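Local coordinates for protein putative aminomethyltransferase (PDB 3TTG) that is a putative aminomethyltransferase of the glycine cleavage T-protein family that probably binds folate and handles one-carbon units, at residues A[68-80]-A[160-174]. Numbering follows the deposited sequence.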
# COMPACT_ATOMS: atom_id res chain seq x y z
N LEU A 68 -18.65 -1.50 9.05
CA LEU A 68 -19.88 -2.21 9.45
C LEU A 68 -20.37 -3.18 8.39
O LEU A 68 -20.81 -4.28 8.72
CB LEU A 68 -21.04 -1.20 9.73
CG LEU A 68 -20.82 -0.16 10.81
CD1 LEU A 68 -22.00 0.84 10.83
CD2 LEU A 68 -20.59 -0.80 12.14
N LYS A 69 -20.37 -2.74 7.13
CA LYS A 69 -20.84 -3.56 6.01
C LYS A 69 -19.92 -4.75 5.74
O LYS A 69 -20.38 -5.76 5.19
CB LYS A 69 -20.99 -2.72 4.71
CG LYS A 69 -19.70 -2.45 3.89
CD LYS A 69 -19.73 -3.05 2.47
CE LYS A 69 -19.51 -4.55 2.34
NZ LYS A 69 -20.75 -5.38 2.44
N GLN A 70 -18.61 -4.60 6.06
CA GLN A 70 -17.59 -5.62 5.81
C GLN A 70 -18.00 -7.01 6.33
O GLN A 70 -18.42 -7.13 7.48
CB GLN A 70 -16.26 -5.20 6.44
CG GLN A 70 -15.07 -5.86 5.78
CD GLN A 70 -13.76 -5.43 6.39
OE1 GLN A 70 -13.55 -4.27 6.74
NE2 GLN A 70 -12.87 -6.37 6.58
N ASP A 71 -17.85 -8.06 5.48
CA ASP A 71 -18.20 -9.46 5.83
C ASP A 71 -17.13 -10.13 6.75
O ASP A 71 -16.08 -9.54 7.01
CB ASP A 71 -18.40 -10.32 4.57
CG ASP A 71 -19.15 -9.63 3.44
OD1 ASP A 71 -18.56 -8.71 2.81
OD2 ASP A 71 -20.33 -9.99 3.20
N GLU A 72 -17.43 -11.35 7.23
CA GLU A 72 -16.59 -12.08 8.20
C GLU A 72 -15.16 -12.41 7.73
O GLU A 72 -14.23 -12.21 8.52
CB GLU A 72 -17.27 -13.40 8.67
CG GLU A 72 -17.75 -14.37 7.60
CD GLU A 72 -18.33 -15.66 8.15
OE1 GLU A 72 -17.56 -16.63 8.34
OE2 GLU A 72 -19.56 -15.71 8.38
N LYS A 73 -14.95 -12.93 6.52
CA LYS A 73 -13.56 -13.28 6.12
C LYS A 73 -13.05 -12.28 5.04
O LYS A 73 -12.19 -12.61 4.25
CB LYS A 73 -13.50 -14.73 5.61
CG LYS A 73 -13.83 -15.77 6.67
CD LYS A 73 -13.95 -17.18 6.05
CE LYS A 73 -14.43 -18.24 7.02
NZ LYS A 73 -14.71 -19.53 6.33
N SER A 74 -13.55 -11.05 5.05
CA SER A 74 -13.15 -10.05 4.10
C SER A 74 -12.08 -9.16 4.66
O SER A 74 -11.96 -8.93 5.89
CB SER A 74 -14.36 -9.23 3.65
OG SER A 74 -14.20 -8.82 2.29
N LEU A 75 -11.32 -8.57 3.73
CA LEU A 75 -10.34 -7.58 4.06
C LEU A 75 -10.76 -6.26 3.42
O LEU A 75 -11.19 -6.27 2.28
CB LEU A 75 -8.99 -8.01 3.51
CG LEU A 75 -7.79 -7.22 3.99
CD1 LEU A 75 -7.43 -7.61 5.35
CD2 LEU A 75 -6.63 -7.50 3.07
N SER A 76 -10.56 -5.16 4.10
CA SER A 76 -10.82 -3.85 3.48
C SER A 76 -9.65 -2.92 3.75
O SER A 76 -8.81 -3.20 4.61
CB SER A 76 -12.11 -3.27 4.04
OG SER A 76 -11.80 -2.90 5.36
N TYR A 77 -9.45 -1.97 2.84
CA TYR A 77 -8.46 -0.94 2.97
C TYR A 77 -9.16 0.29 3.54
O TYR A 77 -10.31 0.58 3.18
CB TYR A 77 -7.91 -0.62 1.62
CG TYR A 77 -6.72 0.28 1.64
CD1 TYR A 77 -5.53 -0.13 2.19
CD2 TYR A 77 -6.75 1.51 1.00
CE1 TYR A 77 -4.40 0.66 2.13
CE2 TYR A 77 -5.63 2.31 0.94
CZ TYR A 77 -4.46 1.90 1.52
OH TYR A 77 -3.35 2.71 1.43
N SER A 78 -8.49 0.99 4.38
CA SER A 78 -9.00 2.25 4.92
C SER A 78 -7.91 3.24 5.15
O SER A 78 -6.78 2.88 5.45
CB SER A 78 -9.70 2.03 6.26
OG SER A 78 -10.43 3.18 6.68
N PHE A 79 -8.30 4.51 5.14
CA PHE A 79 -7.52 5.60 5.67
C PHE A 79 -8.04 5.99 7.04
O PHE A 79 -9.18 5.72 7.41
CB PHE A 79 -7.57 6.83 4.74
CG PHE A 79 -6.86 6.62 3.46
CD1 PHE A 79 -5.48 6.55 3.41
CD2 PHE A 79 -7.57 6.40 2.29
CE1 PHE A 79 -4.83 6.29 2.22
CE2 PHE A 79 -6.91 6.10 1.10
CZ PHE A 79 -5.56 6.11 1.06
N PHE A 80 -7.19 6.69 7.76
CA PHE A 80 -7.48 7.40 9.00
C PHE A 80 -7.07 8.81 8.72
O PHE A 80 -5.88 9.10 8.48
CB PHE A 80 -6.79 6.78 10.21
CG PHE A 80 -7.29 5.39 10.51
CD1 PHE A 80 -8.23 5.18 11.50
CD2 PHE A 80 -6.93 4.32 9.70
CE1 PHE A 80 -8.73 3.92 11.73
CE2 PHE A 80 -7.44 3.06 9.92
CZ PHE A 80 -8.35 2.87 10.91
N SER A 160 -8.98 -9.91 -1.58
CA SER A 160 -9.72 -9.18 -0.54
C SER A 160 -10.16 -10.12 0.60
O SER A 160 -11.33 -10.09 0.99
CB SER A 160 -10.95 -8.48 -1.13
OG SER A 160 -10.63 -7.67 -2.24
N SER A 161 -9.25 -10.95 1.13
CA SER A 161 -9.65 -11.88 2.19
C SER A 161 -8.75 -11.77 3.37
O SER A 161 -7.59 -11.35 3.27
CB SER A 161 -9.70 -13.33 1.70
OG SER A 161 -8.42 -13.80 1.32
N PHE A 162 -9.31 -12.14 4.50
CA PHE A 162 -8.66 -12.12 5.82
C PHE A 162 -8.95 -13.43 6.48
O PHE A 162 -10.13 -13.71 6.77
CB PHE A 162 -9.19 -10.98 6.71
CG PHE A 162 -8.47 -10.91 8.04
CD1 PHE A 162 -7.11 -10.72 8.09
CD2 PHE A 162 -9.14 -11.20 9.23
CE1 PHE A 162 -6.43 -10.74 9.30
CE2 PHE A 162 -8.47 -11.19 10.44
CZ PHE A 162 -7.12 -10.93 10.47
N ARG A 163 -7.93 -14.24 6.70
CA ARG A 163 -8.13 -15.58 7.26
C ARG A 163 -7.26 -15.82 8.48
O ARG A 163 -6.10 -15.40 8.47
CB ARG A 163 -7.77 -16.66 6.22
CG ARG A 163 -8.06 -16.38 4.73
CD ARG A 163 -9.32 -17.04 4.19
NE ARG A 163 -9.25 -18.50 4.30
CZ ARG A 163 -10.23 -19.34 3.98
NH1 ARG A 163 -10.07 -20.65 4.14
NH2 ARG A 163 -11.38 -18.89 3.47
N MSE A 164 -7.77 -16.56 9.49
CA MSE A 164 -6.93 -17.00 10.60
C MSE A 164 -6.43 -18.38 10.23
O MSE A 164 -7.18 -19.16 9.65
CB MSE A 164 -7.66 -17.00 11.94
CG MSE A 164 -6.69 -17.13 13.12
SE MSE A 164 -7.58 -17.04 14.83
CE MSE A 164 -6.03 -17.41 15.93
N LEU A 165 -5.14 -18.62 10.39
CA LEU A 165 -4.53 -19.91 10.08
C LEU A 165 -4.85 -20.88 11.26
O LEU A 165 -4.99 -20.44 12.41
CB LEU A 165 -3.01 -19.75 9.84
CG LEU A 165 -2.62 -18.91 8.66
CD1 LEU A 165 -1.14 -18.58 8.67
CD2 LEU A 165 -3.02 -19.60 7.36
N LYS A 166 -5.00 -22.16 10.98
CA LYS A 166 -5.41 -23.12 12.04
C LYS A 166 -4.36 -23.21 13.17
O LYS A 166 -4.69 -23.37 14.35
CB LYS A 166 -5.75 -24.51 11.47
CG LYS A 166 -4.65 -25.25 10.73
CD LYS A 166 -5.02 -26.74 10.51
CE LYS A 166 -6.28 -26.97 9.68
NZ LYS A 166 -6.49 -28.42 9.40
N ASN A 167 -3.10 -23.03 12.79
CA ASN A 167 -1.94 -23.01 13.68
C ASN A 167 -1.77 -21.67 14.45
O ASN A 167 -0.89 -21.58 15.31
CB ASN A 167 -0.68 -23.27 12.83
CG ASN A 167 -0.59 -22.42 11.57
OD1 ASN A 167 -1.10 -22.85 10.49
ND2 ASN A 167 -0.07 -21.17 11.69
N GLY A 168 -2.57 -20.66 14.15
CA GLY A 168 -2.42 -19.34 14.74
C GLY A 168 -1.83 -18.46 13.65
O GLY A 168 -1.19 -18.94 12.72
N GLY A 169 -2.02 -17.18 13.76
CA GLY A 169 -1.53 -16.30 12.71
C GLY A 169 -2.59 -16.02 11.66
O GLY A 169 -3.71 -16.52 11.74
N TYR A 170 -2.26 -15.18 10.70
CA TYR A 170 -3.27 -14.66 9.78
C TYR A 170 -2.75 -14.51 8.38
O TYR A 170 -1.56 -14.26 8.17
CB TYR A 170 -3.76 -13.25 10.25
CG TYR A 170 -4.30 -13.19 11.66
CD1 TYR A 170 -5.65 -13.45 11.91
CD2 TYR A 170 -3.46 -13.01 12.74
CE1 TYR A 170 -6.15 -13.47 13.21
CE2 TYR A 170 -3.94 -13.06 14.05
CZ TYR A 170 -5.29 -13.31 14.28
OH TYR A 170 -5.80 -13.36 15.56
N VAL A 171 -3.66 -14.51 7.41
CA VAL A 171 -3.27 -14.22 6.04
C VAL A 171 -4.17 -13.12 5.53
O VAL A 171 -5.39 -13.23 5.61
CB VAL A 171 -3.29 -15.42 5.07
CG1 VAL A 171 -2.73 -15.03 3.70
CG2 VAL A 171 -2.49 -16.57 5.63
N LEU A 172 -3.56 -12.10 4.97
CA LEU A 172 -4.22 -10.99 4.30
C LEU A 172 -3.98 -11.17 2.81
O LEU A 172 -2.80 -11.11 2.38
CB LEU A 172 -3.66 -9.63 4.71
CG LEU A 172 -3.91 -9.07 6.14
CD1 LEU A 172 -3.44 -10.04 7.21
CD2 LEU A 172 -3.18 -7.75 6.33
N ILE A 173 -5.05 -11.27 2.01
CA ILE A 173 -4.90 -11.26 0.55
C ILE A 173 -5.48 -9.95 0.13
O ILE A 173 -6.67 -9.73 0.33
CB ILE A 173 -5.50 -12.43 -0.22
CG1 ILE A 173 -5.15 -13.79 0.36
CG2 ILE A 173 -5.10 -12.33 -1.69
CD1 ILE A 173 -3.81 -14.11 0.44
N HIS A 174 -4.67 -9.09 -0.41
CA HIS A 174 -5.13 -7.76 -0.80
C HIS A 174 -6.18 -7.84 -1.92
O HIS A 174 -6.15 -8.75 -2.76
CB HIS A 174 -3.97 -6.89 -1.33
CG HIS A 174 -2.89 -6.51 -0.36
ND1 HIS A 174 -2.08 -5.42 -0.59
CD2 HIS A 174 -2.45 -7.13 0.76
CE1 HIS A 174 -1.18 -5.42 0.38
NE2 HIS A 174 -1.38 -6.41 1.22
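Leu75 drives its side chain across the hairpin formed by strands 161-164 and 170-173. Its CB rests 3.6 Å from Ser161 O. CG, 4.2 Å from that same Ser161 O, lies anti to the backbone N (chi1 -168°), which carries the two methyls on toward strand 170-173. There they part: CD1 reaches Leu172 CG at 3.9 Å and also touches Phe162 CB, while CD2 drops to 3.5 Å from Ile173 O. The leucine crosses both Phe162 and Leu172 at about a right angle. Leu172 CD1 in turn meets the Phe162 ring at its edge, in plane, and Trp92 of strand 87-96 also touches Leu75. An alanine here would lose both methyls and would probably leave a gap against Phe162 and Leu172, beside Trp92, with those two side chains less firmly packed.

The backbones meet in a single beta bridge, Ser74 with Ser161, within the folate-binding domain of the aminomethyltransferase family. It lies where the chain leads into 75-81, an outermost strand of the five-stranded antiparallel sheet, and joins it to 161-164, an outermost strand of a separate mixed sheet. Phe162 N bonds to Lys73 O at 2.9 Å, and Leu75 N to Ser160 O at 3.1 Å. A G1 beta bulge sets Ser160 and Ser161 opposite the single residue Ile173.

Further out, the extended Lys73 chain crosses the bent Arg163 obliquely, CD 4.0 Å from Arg163 NH2. Lys73 NZ is 4.4 Å from the same nitrogen, a like-charge approach that is probably unfavourable. Arg163 also makes a cation-pi contact with Phe157.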